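Local structure of reducing end xylose-releasing exo-oligoxylanase (Paenibacillus barengoltzii G22, 5YXT) at residues W111-A114 against K118-S121; Y49-D54 against W91-T96; Y131-L136 against D158-C163; G103-Y108 against F185-E190; M76-V79 against D85-D88. The protein probably hydrolyses xylo-oligosaccharides, releasing xylose from their reducing ends, as a member of glycoside hydrolase family 8. All blocks are in the same frame, centred on the assembly; numbering follows the deposited sequence.

Contact 1: residues W111-A114 against K118-S121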
# COMPACT_ATOMS: atom_id res chain seq x y z
N TRP C 111 25.64 -24.69 -26.53
CA TRP C 111 24.42 -24.31 -25.84
C TRP C 111 23.20 -25.04 -26.37
O TRP C 111 22.25 -25.28 -25.62
CB TRP C 111 24.22 -22.79 -25.90
CG TRP C 111 23.76 -22.24 -27.23
CD1 TRP C 111 24.54 -21.96 -28.32
CD2 TRP C 111 22.43 -21.86 -27.60
NE1 TRP C 111 23.78 -21.45 -29.33
CE2 TRP C 111 22.48 -21.38 -28.92
CE3 TRP C 111 21.19 -21.89 -26.94
CZ2 TRP C 111 21.34 -20.95 -29.60
CZ3 TRP C 111 20.07 -21.46 -27.61
CH2 TRP C 111 20.15 -20.99 -28.93
N SER C 112 23.21 -25.46 -27.64
CA SER C 112 22.00 -25.99 -28.27
C SER C 112 22.31 -27.29 -29.02
O SER C 112 23.16 -27.31 -29.91
CB SER C 112 21.40 -24.97 -29.24
OG SER C 112 20.39 -25.57 -30.03
N CYS C 113 21.59 -28.35 -28.66
CA CYS C 113 21.68 -29.64 -29.34
C CYS C 113 20.28 -30.15 -29.65
O CYS C 113 19.29 -29.76 -29.02
CB CYS C 113 22.44 -30.67 -28.49
SG CYS C 113 24.19 -30.32 -28.27
N ALA C 114 20.21 -31.02 -30.61
CA ALA C 114 18.93 -31.66 -30.85
C ALA C 114 18.73 -32.83 -29.88
O ALA C 114 19.70 -33.34 -29.31
CB ALA C 114 18.85 -32.15 -32.29
N LYS C 118 22.83 -34.48 -31.77
CA LYS C 118 23.59 -33.75 -32.78
C LYS C 118 23.68 -32.27 -32.43
O LYS C 118 22.71 -31.65 -32.00
CB LYS C 118 22.95 -33.90 -34.17
CG LYS C 118 23.29 -35.20 -34.90
CD LYS C 118 23.24 -35.02 -36.42
CE LYS C 118 22.04 -34.18 -36.84
NZ LYS C 118 21.51 -34.55 -38.20
N ARG C 119 24.88 -31.71 -32.62
CA ARG C 119 25.13 -30.30 -32.32
C ARG C 119 24.29 -29.39 -33.21
O ARG C 119 24.20 -29.59 -34.42
CB ARG C 119 26.60 -29.97 -32.54
CG ARG C 119 27.54 -30.70 -31.63
CD ARG C 119 27.65 -29.99 -30.30
NE ARG C 119 28.42 -30.79 -29.37
CZ ARG C 119 29.75 -30.86 -29.38
NH1 ARG C 119 30.45 -30.15 -30.26
NH2 ARG C 119 30.37 -31.63 -28.50
N LEU C 120 23.69 -28.37 -32.60
CA LEU C 120 23.05 -27.29 -33.33
C LEU C 120 23.87 -26.01 -33.27
O LEU C 120 23.47 -25.00 -33.88
CB LEU C 120 21.63 -27.06 -32.78
CG LEU C 120 20.73 -28.30 -32.87
CD1 LEU C 120 19.31 -28.01 -32.42
CD2 LEU C 120 20.74 -28.84 -34.31
N SER C 121 25.01 -26.03 -32.59
CA SER C 121 25.79 -24.83 -32.34
C SER C 121 27.21 -25.26 -31.97
O SER C 121 27.46 -26.42 -31.65
CB SER C 121 25.18 -24.02 -31.20
OG SER C 121 25.20 -24.79 -30.01

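Contact 2: residues Y49-D54 against W91-T96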
# COMPACT_ATOMS: atom_id res chain seq x y z
N TYR C 49 13.04 -35.82 -19.73
CA TYR C 49 12.86 -37.09 -20.43
C TYR C 49 14.06 -37.99 -20.15
O TYR C 49 15.19 -37.62 -20.50
CB TYR C 49 12.72 -36.88 -21.93
CG TYR C 49 11.53 -36.05 -22.35
CD1 TYR C 49 11.53 -34.67 -22.19
CD2 TYR C 49 10.41 -36.64 -22.92
CE1 TYR C 49 10.44 -33.90 -22.57
CE2 TYR C 49 9.33 -35.89 -23.31
CZ TYR C 49 9.34 -34.52 -23.14
OH TYR C 49 8.25 -33.78 -23.52
N PRO C 50 13.87 -39.16 -19.55
CA PRO C 50 14.98 -40.13 -19.49
C PRO C 50 15.28 -40.72 -20.86
O PRO C 50 14.42 -40.79 -21.74
CB PRO C 50 14.46 -41.21 -18.52
CG PRO C 50 12.98 -41.06 -18.53
CD PRO C 50 12.69 -39.61 -18.80
N SER C 51 16.54 -41.13 -21.06
CA SER C 51 16.94 -41.73 -22.33
C SER C 51 17.97 -42.82 -22.05
O SER C 51 19.05 -42.53 -21.52
CB SER C 51 17.52 -40.68 -23.28
OG SER C 51 18.93 -40.70 -23.27
N GLY C 52 17.64 -44.06 -22.41
CA GLY C 52 18.50 -45.16 -22.05
C GLY C 52 18.42 -45.45 -20.55
O GLY C 52 17.45 -45.10 -19.87
N GLU C 53 19.46 -46.09 -20.04
CA GLU C 53 19.51 -46.44 -18.63
C GLU C 53 20.40 -45.52 -17.81
O GLU C 53 20.46 -45.67 -16.59
CB GLU C 53 19.96 -47.89 -18.47
CG GLU C 53 18.83 -48.87 -18.67
CD GLU C 53 18.50 -49.65 -17.42
OE1 GLU C 53 19.22 -49.48 -16.40
OE2 GLU C 53 17.52 -50.43 -17.45
N ASP C 54 21.08 -44.56 -18.44
CA ASP C 54 21.97 -43.70 -17.67
C ASP C 54 21.97 -42.25 -18.13
O ASP C 54 22.88 -41.50 -17.75
CB ASP C 54 23.40 -44.24 -17.70
CG ASP C 54 23.91 -44.46 -19.10
OD1 ASP C 54 23.12 -44.26 -20.06
OD2 ASP C 54 25.09 -44.83 -19.25
N TRP C 91 23.53 -34.84 -16.36
CA TRP C 91 24.95 -34.54 -16.50
C TRP C 91 25.62 -35.48 -17.49
O TRP C 91 26.50 -35.06 -18.24
CB TRP C 91 25.62 -34.61 -15.13
CG TRP C 91 27.10 -34.30 -15.17
CD1 TRP C 91 28.11 -35.10 -14.70
CD2 TRP C 91 27.73 -33.12 -15.69
NE1 TRP C 91 29.32 -34.49 -14.91
CE2 TRP C 91 29.12 -33.28 -15.51
CE3 TRP C 91 27.26 -31.95 -16.30
CZ2 TRP C 91 30.05 -32.31 -15.92
CZ3 TRP C 91 28.18 -30.98 -16.71
CH2 TRP C 91 29.57 -31.18 -16.52
N LYS C 92 25.19 -36.74 -17.54
CA LYS C 92 25.78 -37.69 -18.48
C LYS C 92 25.48 -37.30 -19.92
O LYS C 92 26.38 -37.29 -20.77
CB LYS C 92 25.29 -39.11 -18.20
CG LYS C 92 26.02 -40.20 -19.00
CD LYS C 92 27.51 -39.89 -19.16
CE LYS C 92 28.36 -41.15 -19.27
NZ LYS C 92 29.78 -40.83 -19.63
N TRP C 93 24.21 -37.00 -20.22
CA TRP C 93 23.86 -36.51 -21.55
C TRP C 93 24.69 -35.28 -21.91
O TRP C 93 25.16 -35.14 -23.05
CB TRP C 93 22.37 -36.17 -21.60
CG TRP C 93 21.71 -36.21 -22.95
CD1 TRP C 93 20.95 -37.23 -23.46
CD2 TRP C 93 21.70 -35.18 -23.94
NE1 TRP C 93 20.49 -36.90 -24.71
CE2 TRP C 93 20.93 -35.64 -25.02
CE3 TRP C 93 22.28 -33.91 -24.02
CZ2 TRP C 93 20.73 -34.87 -26.17
CZ3 TRP C 93 22.07 -33.15 -25.15
CH2 TRP C 93 21.30 -33.63 -26.21
N THR C 94 24.87 -34.38 -20.94
CA THR C 94 25.56 -33.13 -21.17
C THR C 94 27.00 -33.36 -21.58
O THR C 94 27.48 -32.80 -22.58
CB THR C 94 25.46 -32.26 -19.91
OG1 THR C 94 24.08 -31.95 -19.66
CG2 THR C 94 26.24 -30.96 -20.08
N VAL C 95 27.71 -34.20 -20.84
CA VAL C 95 29.12 -34.44 -21.16
C VAL C 95 29.25 -35.18 -22.49
O VAL C 95 30.18 -34.92 -23.27
CB VAL C 95 29.79 -35.21 -20.01
CG1 VAL C 95 31.23 -35.57 -20.37
CG2 VAL C 95 29.73 -34.37 -18.73
N THR C 96 28.32 -36.09 -22.79
CA THR C 96 28.51 -36.95 -23.96
C THR C 96 28.24 -36.21 -25.26
O THR C 96 28.91 -36.48 -26.27
CB THR C 96 27.62 -38.19 -23.87
OG1 THR C 96 26.25 -37.79 -23.90
CG2 THR C 96 27.90 -38.95 -22.61

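Contact 3: residues Y131-L136 against D158-C163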
# COMPACT_ATOMS: atom_id res chain seq x y z
N TYR C 131 25.45 -22.16 -13.83
CA TYR C 131 24.58 -23.09 -13.13
C TYR C 131 25.19 -24.49 -13.07
O TYR C 131 25.04 -25.17 -12.06
CB TYR C 131 23.20 -23.17 -13.78
CG TYR C 131 22.22 -22.18 -13.23
CD1 TYR C 131 22.17 -20.89 -13.73
CD2 TYR C 131 21.36 -22.52 -12.19
CE1 TYR C 131 21.28 -19.96 -13.21
CE2 TYR C 131 20.47 -21.60 -11.67
CZ TYR C 131 20.44 -20.32 -12.19
OH TYR C 131 19.56 -19.42 -11.68
N PHE C 132 25.82 -24.95 -14.16
CA PHE C 132 26.50 -26.25 -14.12
C PHE C 132 27.49 -26.28 -12.96
O PHE C 132 27.54 -27.24 -12.19
CB PHE C 132 27.26 -26.50 -15.44
CG PHE C 132 26.40 -27.00 -16.58
CD1 PHE C 132 25.43 -27.97 -16.39
CD2 PHE C 132 26.61 -26.52 -17.87
CE1 PHE C 132 24.66 -28.43 -17.45
CE2 PHE C 132 25.84 -26.98 -18.94
CZ PHE C 132 24.87 -27.92 -18.74
N ALA C 133 28.29 -25.22 -12.84
CA ALA C 133 29.36 -25.18 -11.86
C ALA C 133 28.81 -25.24 -10.44
O ALA C 133 29.27 -26.04 -9.63
CB ALA C 133 30.21 -23.92 -12.06
N LEU C 134 27.81 -24.40 -10.13
CA LEU C 134 27.28 -24.42 -8.76
C LEU C 134 26.52 -25.71 -8.47
O LEU C 134 26.61 -26.24 -7.35
CB LEU C 134 26.39 -23.19 -8.50
CG LEU C 134 26.13 -22.95 -7.01
CD1 LEU C 134 27.44 -22.78 -6.22
CD2 LEU C 134 25.18 -21.76 -6.71
N ALA C 135 25.73 -26.20 -9.43
CA ALA C 135 25.03 -27.47 -9.22
C ALA C 135 26.01 -28.60 -8.93
O ALA C 135 25.78 -29.41 -8.03
CB ALA C 135 24.16 -27.81 -10.44
N LEU C 136 27.10 -28.67 -9.70
CA LEU C 136 28.12 -29.70 -9.50
C LEU C 136 28.79 -29.58 -8.14
O LEU C 136 29.07 -30.59 -7.48
CB LEU C 136 29.15 -29.62 -10.62
CG LEU C 136 28.70 -30.17 -11.98
CD1 LEU C 136 29.57 -29.63 -13.11
CD2 LEU C 136 28.64 -31.72 -11.99
N ASP C 158 37.27 -27.33 -12.71
CA ASP C 158 37.86 -27.26 -14.05
C ASP C 158 37.04 -26.36 -14.96
O ASP C 158 37.60 -25.56 -15.73
CB ASP C 158 37.97 -28.66 -14.66
CG ASP C 158 39.02 -29.51 -13.98
OD1 ASP C 158 39.80 -28.97 -13.17
OD2 ASP C 158 39.05 -30.73 -14.25
N LEU C 159 35.71 -26.47 -14.89
CA LEU C 159 34.86 -25.59 -15.68
C LEU C 159 35.10 -24.12 -15.32
O LEU C 159 35.29 -23.27 -16.20
CB LEU C 159 33.40 -25.97 -15.47
CG LEU C 159 32.37 -25.36 -16.40
CD1 LEU C 159 31.86 -24.03 -15.89
CD2 LEU C 159 33.01 -25.19 -17.75
N LEU C 160 35.10 -23.81 -14.02
CA LEU C 160 35.27 -22.43 -13.57
C LEU C 160 36.63 -21.88 -13.97
O LEU C 160 36.76 -20.69 -14.23
CB LEU C 160 35.10 -22.35 -12.06
CG LEU C 160 33.68 -22.60 -11.58
CD1 LEU C 160 33.67 -22.64 -10.08
CD2 LEU C 160 32.74 -21.50 -12.13
N ARG C 161 37.66 -22.74 -14.01
CA ARG C 161 38.97 -22.32 -14.46
C ARG C 161 38.94 -21.91 -15.93
O ARG C 161 39.49 -20.86 -16.30
CB ARG C 161 39.99 -23.43 -14.21
CG ARG C 161 41.32 -23.12 -14.82
CD ARG C 161 42.38 -23.96 -14.16
NE ARG C 161 43.61 -23.03 -14.20
CZ ARG C 161 43.72 -21.81 -13.57
NH1 ARG C 161 44.77 -21.04 -13.69
NH2 ARG C 161 42.78 -21.33 -12.79
N THR C 162 38.32 -22.72 -16.78
CA THR C 162 38.13 -22.35 -18.18
C THR C 162 37.42 -21.01 -18.31
O THR C 162 37.80 -20.17 -19.14
CB THR C 162 37.33 -23.45 -18.88
OG1 THR C 162 37.99 -24.71 -18.71
CG2 THR C 162 37.19 -23.14 -20.37
N CYS C 163 36.36 -20.80 -17.52
CA CYS C 163 35.54 -19.59 -17.64
C CYS C 163 36.35 -18.32 -17.44
O CYS C 163 35.99 -17.26 -17.96
CB CYS C 163 34.40 -19.65 -16.63
SG CYS C 163 33.11 -20.87 -17.08

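Contact 4: residues G103-Y108 against F185-E190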
# COMPACT_ATOMS: atom_id res chain seq x y z
N GLY C 103 37.90 -26.55 -31.41
CA GLY C 103 37.43 -25.26 -31.84
C GLY C 103 37.78 -24.19 -30.82
O GLY C 103 38.41 -24.43 -29.80
N ASP C 104 37.34 -22.96 -31.13
CA ASP C 104 37.67 -21.82 -30.28
C ASP C 104 37.04 -21.93 -28.89
O ASP C 104 37.57 -21.37 -27.92
CB ASP C 104 37.23 -20.52 -30.95
N ASN C 105 35.93 -22.66 -28.78
CA ASN C 105 35.20 -22.76 -27.52
C ASN C 105 35.40 -24.10 -26.82
O ASN C 105 34.55 -24.51 -26.03
CB ASN C 105 33.72 -22.49 -27.75
CG ASN C 105 33.44 -21.05 -28.06
OD1 ASN C 105 33.85 -20.16 -27.32
ND2 ASN C 105 32.73 -20.80 -29.15
N ALA C 106 36.51 -24.77 -27.09
CA ALA C 106 36.81 -26.03 -26.41
C ALA C 106 36.91 -25.82 -24.90
O ALA C 106 37.50 -24.85 -24.43
CB ALA C 106 38.11 -26.63 -26.96
N GLY C 107 36.33 -26.74 -24.15
CA GLY C 107 36.19 -26.60 -22.72
C GLY C 107 34.86 -26.03 -22.30
O GLY C 107 34.49 -26.15 -21.13
N TYR C 108 34.13 -25.41 -23.22
CA TYR C 108 32.77 -24.97 -22.97
C TYR C 108 31.78 -26.02 -23.49
O TYR C 108 32.15 -27.00 -24.13
CB TYR C 108 32.51 -23.63 -23.63
CG TYR C 108 33.29 -22.46 -23.08
CD1 TYR C 108 33.47 -22.29 -21.71
CD2 TYR C 108 33.81 -21.51 -23.93
CE1 TYR C 108 34.18 -21.18 -21.21
CE2 TYR C 108 34.50 -20.42 -23.46
CZ TYR C 108 34.68 -20.25 -22.10
OH TYR C 108 35.39 -19.14 -21.68
N PHE C 185 27.77 -11.80 -22.27
CA PHE C 185 26.67 -12.51 -22.92
C PHE C 185 27.16 -13.80 -23.58
O PHE C 185 26.54 -14.86 -23.44
CB PHE C 185 25.99 -11.62 -23.95
CG PHE C 185 25.07 -12.38 -24.84
CD1 PHE C 185 23.96 -13.03 -24.31
CD2 PHE C 185 25.33 -12.49 -26.19
CE1 PHE C 185 23.11 -13.75 -25.13
CE2 PHE C 185 24.48 -13.22 -27.02
CZ PHE C 185 23.38 -13.85 -26.49
N VAL C 186 28.24 -13.72 -24.35
CA VAL C 186 28.99 -14.89 -24.81
C VAL C 186 30.47 -14.56 -24.75
O VAL C 186 30.85 -13.38 -24.68
CB VAL C 186 28.60 -15.31 -26.25
CG1 VAL C 186 27.12 -15.65 -26.35
CG2 VAL C 186 28.98 -14.24 -27.24
N PRO C 187 31.34 -15.58 -24.75
CA PRO C 187 32.78 -15.31 -24.64
C PRO C 187 33.28 -14.27 -25.62
O PRO C 187 34.13 -13.46 -25.27
CB PRO C 187 33.41 -16.68 -24.90
CG PRO C 187 32.42 -17.63 -24.40
CD PRO C 187 31.06 -17.03 -24.69
N ASN C 188 32.73 -14.25 -26.84
CA ASN C 188 33.28 -13.41 -27.89
C ASN C 188 32.61 -12.05 -27.99
O ASN C 188 32.82 -11.35 -28.99
CB ASN C 188 33.18 -14.14 -29.23
CG ASN C 188 34.24 -15.20 -29.38
OD1 ASN C 188 34.07 -16.33 -28.94
ND2 ASN C 188 35.35 -14.83 -30.01
N CYS C 189 31.82 -11.65 -27.00
CA CYS C 189 31.15 -10.37 -27.06
C CYS C 189 31.42 -9.57 -25.79
O CYS C 189 31.41 -10.11 -24.68
CB CYS C 189 29.64 -10.54 -27.28
SG CYS C 189 29.22 -10.96 -29.02
N GLU C 190 31.61 -8.27 -25.98
CA GLU C 190 31.87 -7.32 -24.89
C GLU C 190 30.60 -6.57 -24.50
O GLU C 190 30.57 -5.34 -24.46
CB GLU C 190 32.97 -6.35 -25.30
CG GLU C 190 34.30 -7.02 -25.59
CD GLU C 190 35.22 -7.01 -24.39
OE1 GLU C 190 34.76 -7.25 -23.25
OE2 GLU C 190 36.43 -6.75 -24.60
O HOH W 1 35.51 -18.26 -27.37

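Contact 5: residues M76-V79 against D85-D88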
# COMPACT_ATOMS: atom_id res chain seq x y z
N MET C 76 20.32 -28.25 -11.23
CA MET C 76 20.13 -27.51 -9.98
C MET C 76 18.86 -27.94 -9.27
O MET C 76 18.87 -28.12 -8.04
CB MET C 76 20.11 -25.99 -10.24
CG MET C 76 20.00 -25.18 -8.91
SD MET C 76 21.42 -25.38 -7.76
CE MET C 76 22.61 -24.25 -8.47
N MET C 77 17.75 -28.13 -10.00
CA MET C 77 16.54 -28.66 -9.36
C MET C 77 16.79 -30.03 -8.75
O MET C 77 16.32 -30.32 -7.64
CB MET C 77 15.36 -28.73 -10.35
CG MET C 77 14.80 -27.40 -10.89
SD MET C 77 14.37 -27.59 -12.64
CE MET C 77 12.61 -27.71 -12.79
N ALA C 78 17.52 -30.89 -9.45
CA ALA C 78 17.73 -32.26 -8.97
C ALA C 78 18.58 -32.29 -7.69
O ALA C 78 18.29 -33.06 -6.76
CB ALA C 78 18.37 -33.11 -10.07
N VAL C 79 19.59 -31.43 -7.59
CA VAL C 79 20.40 -31.44 -6.38
C VAL C 79 19.67 -30.74 -5.23
O VAL C 79 19.81 -31.14 -4.07
CB VAL C 79 21.79 -30.83 -6.65
CG1 VAL C 79 21.69 -29.38 -7.11
CG2 VAL C 79 22.73 -30.98 -5.42
N ASP C 85 19.85 -39.59 -9.13
CA ASP C 85 19.65 -40.33 -10.36
C ASP C 85 19.30 -39.40 -11.52
O ASP C 85 19.86 -39.51 -12.61
CB ASP C 85 18.58 -41.41 -10.16
CG ASP C 85 17.26 -40.86 -9.62
OD1 ASP C 85 17.27 -39.90 -8.80
OD2 ASP C 85 16.21 -41.40 -10.02
N VAL C 86 18.37 -38.46 -11.29
CA VAL C 86 18.04 -37.49 -12.34
C VAL C 86 19.24 -36.60 -12.64
O VAL C 86 19.59 -36.37 -13.80
CB VAL C 86 16.81 -36.65 -11.95
CG1 VAL C 86 16.65 -35.47 -12.90
CG2 VAL C 86 15.56 -37.51 -11.94
N PHE C 87 19.90 -36.10 -11.60
CA PHE C 87 21.10 -35.29 -11.77
C PHE C 87 22.12 -35.98 -12.66
O PHE C 87 22.62 -35.39 -13.62
CB PHE C 87 21.70 -34.97 -10.39
CG PHE C 87 22.85 -34.00 -10.45
CD1 PHE C 87 24.11 -34.41 -10.85
CD2 PHE C 87 22.67 -32.66 -10.11
CE1 PHE C 87 25.18 -33.51 -10.92
CE2 PHE C 87 23.73 -31.76 -10.16
CZ PHE C 87 24.98 -32.19 -10.57
N ASP C 88 22.44 -37.25 -12.36
CA ASP C 88 23.50 -37.93 -13.10
C ASP C 88 23.09 -38.21 -14.54
O ASP C 88 23.92 -38.12 -15.45
CB ASP C 88 23.89 -39.22 -12.40
CG ASP C 88 24.77 -38.99 -11.18
OD1 ASP C 88 25.20 -37.83 -10.97
OD2 ASP C 88 25.04 -39.95 -10.43

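Contact 1: residues W111-A114 against K118-S121
S112 meets S121 through its backbone N, which donates to S121 OG over 3.2 Å. The S121 hydroxyl is brought there by a chi1 of 62°, which sets OG between its own backbone N and carbonyl carbon. The backbones then pair: L120 N donates to S112 O and A114 N to K118 O, both at 2.9 Å, the second straighter (N-H...O 171°). Between these two bonds C113 and R119 form an antiparallel, non-hydrogen-bonded bridge with a CA-CA distance of 4.6 Å. L120 lies across the strand on the side of the S112 hydroxyl, its CB 3.4 Å from S112 OG and its CD1 reaching the A114 methyl. At the other end S121 CB rests against W111 NE1 at 3.5 Å and S121 OG lies 3.4 Å from W111 CD1, while S112 CB lies over the centre of one face of the indole. A second shell fixes these groups: S112 OG is hydrogen-bonded to D65 of the adjoining strand 65-67, C113 pairs through its backbone with V66, and R119 NE donates to Y97 O. With an alanine in place of S121, the S112 amide would probably lose this acceptor and W111 CD1 its contact with the hydroxyl. Backbone bonds thus close the short turn, and a serine hydroxyl replaces a carbonyl as acceptor where regular pairing stops, at the edge of the small antiparallel sheet.

Contact 2: residues Y49-D54 against W91-T96
S51, at the end of strand 48-51, presents its hydroxyl to W93 of helix 84-98. OG comes to the edge of the indole, near the ring plane, 4.0 Å from W93 CD1. W93 reaches this position with CG anti to its backbone N (chi1 -155°), which swings the indole off the helix toward the sheet. There it also meets the rings of Y57 and Y97, each plane turned about 55° from its own, and packs on M55 and M71. The beta-hairpin connection between strands 48-51 and 55-60, residues 52-54, turns away from W91-T96 at G52, whose positive phi suits glycine and whose carbonyl accepts a hydrogen bond from R89, one helical turn before W93. The chain comes back at D54, where the carbonyl oxygen, not the carboxylate, does the touching: D54 O lies 3.4 Å from K92 CB. K92 CG follows at 3.6 Å from D54 O, after which a bend at chi2 (37°) carries the amine away from the carbonyl. D54 OD2 stays 6.2 Å from K92 NZ, so any attraction between these opposite charges is probably weak. The strand end and the loop after it are laid against the helix by van der Waals contact at two points, a hydroxyl at a ring edge and a carbonyl over aliphatic CH groups, while R89 supplies a polar tie close by.

Contact 3: residues Y131-L136 against D158-C163
L160 points its isobutyl group at the methyl of A133 on the facing helix. Its CB is still 5.1 Å from A133 CB, and contact begins at the branch, where L160 CG comes to 3.7 Å from that methyl. Beyond it the two tips divide the work: CD2 presses closest, 3.5 Å from A133 CB, while CD1 passes the same methyl at 4.2 Å. A chi1 of -69° makes this possible by setting CG anti to the carbonyl carbon and leaning the branch across toward helix 126-143. L159 comes in beside it, with its CD1 4.2 Å from A133 CB, so both leucines meet the one methyl from the side of helix 152-165. Because A133 carries nothing larger, the backbones come close, with A133 CA and L159 CA 6.7 Å apart. The contact is buried and wholly apolar. F205 of helix 199-208 covers both A133 and L160, making a three-helix junction within the (alpha/alpha)6 barrel characteristic of glycoside hydrolase family 8. On its other sides helix 126-143 packs through F132 against S72 and M75 of helix 68-80, and through L136 against F87 and W91 of helix 84-98.

Contact 4: residues G103-Y108 against F185-E190
Apolar contact comes first, between the Y108 ring and the P187 ring. Y108 CE2 lies 3.6 Å from P187 CG, with Y108 CD2 behind it, and the proline approaches the aromatic ring obliquely. The tyrosine arrives there with CG anti to its carbonyl carbon (chi1 -66°), and N105 CB abuts the ring edge in its plane. The polar part is indirect. N105 OD1 and N188 OD1, 4.2 Å apart, are not bonded to each other, and their amide planes stand at 84°. One water donates to both oxygens; it lies 2.9 Å from N188 OD1, while its leg to N105 OD1 is modelled doubtfully short. The amide nitrogen of N105 is bound to N122 O, consistent with OD1 being the atom turned toward the water. Turns shape both loops: a type II turn closes with Y108 N bonded to N105 O at 3.0 Å, G107 at its positive-phi corner, and a type I turn runs from V186 to C189, seen in an interchain disulfide. The Y108 hydroxyl donates to Y173 O, so a leucine in its place would probably leave that carbonyl without this donor and open a gap beside P187. Thus the loop from helix 84-98 to strand 112-113 meets the loop between helices 152-165 and 199-208 through a single tyrosine-proline contact and a water bridge, where neither amide oxygen can donate and the water's protons link them.

Contact 5: residues M76-V79 against D85-D88
An alpha-helical hairpin, helices 68-80 and 84-98 joined by a short loop, belongs to the (alpha/alpha)6 barrel of glycoside hydrolase family 8, and the contact sits near its closed end. A78 is the point of closest approach, its CA 5.3 Å from F87 CA. The A78 methyl lies against the backbone of the second helix, 3.7 Å from F87 N, and equally against the start of the phenylalanine side chain, with A78 CB 3.8 Å from F87 CB. V86 adds a further touch, its CG1 standing 4.1 Å from A78 CB. F87 has CG anti to its backbone N (chi1 -173°), which carries the ring past the methyl and over to the next residue: A78 CB ends up at the ring edge, near its plane, whereas V79 CB meets F87 CD2 obliquely at 4.0 Å. No polar side-chain group takes part, and the four touching residues are buried. Alanine's small size lets the helix backbones come together here. Around the hairpin, the F87 ring makes edge-to-face contacts with W143 at the end of helix 126-143 and with Y152 of helix 152-165. V79 packs on F138 of helix 126-143 and gives its carbonyl to R142. V86 leans on F39 of helix 24-40, and M76 and M77 both reach F364 of helix 355-369.

Overall arrangement
Contacts 2 and 5 share helix 84-98, their centres 11 Å apart, with contact 5 nested in the chain loop that contact 2 closes. Contact 1 follows after contact 2 and belongs to the same small antiparallel sheet; the two touch where W93 packs on C113 and A114. Contact 4 opens before contact 1 and closes after contact 3, so both are nested within the stretch of chain it closes, its centre about 15 Å from that of contact 1 and 14 Å from that of contact 3. Contact 3 touches contact 5 through A135 and L136 against F87, and contact 2 through F132 and L136. Contacts 3 and 5 are buried helix-to-helix packing within the barrel, while contacts 1, 2 and 4 are partly buried and involve the sheet and the loops.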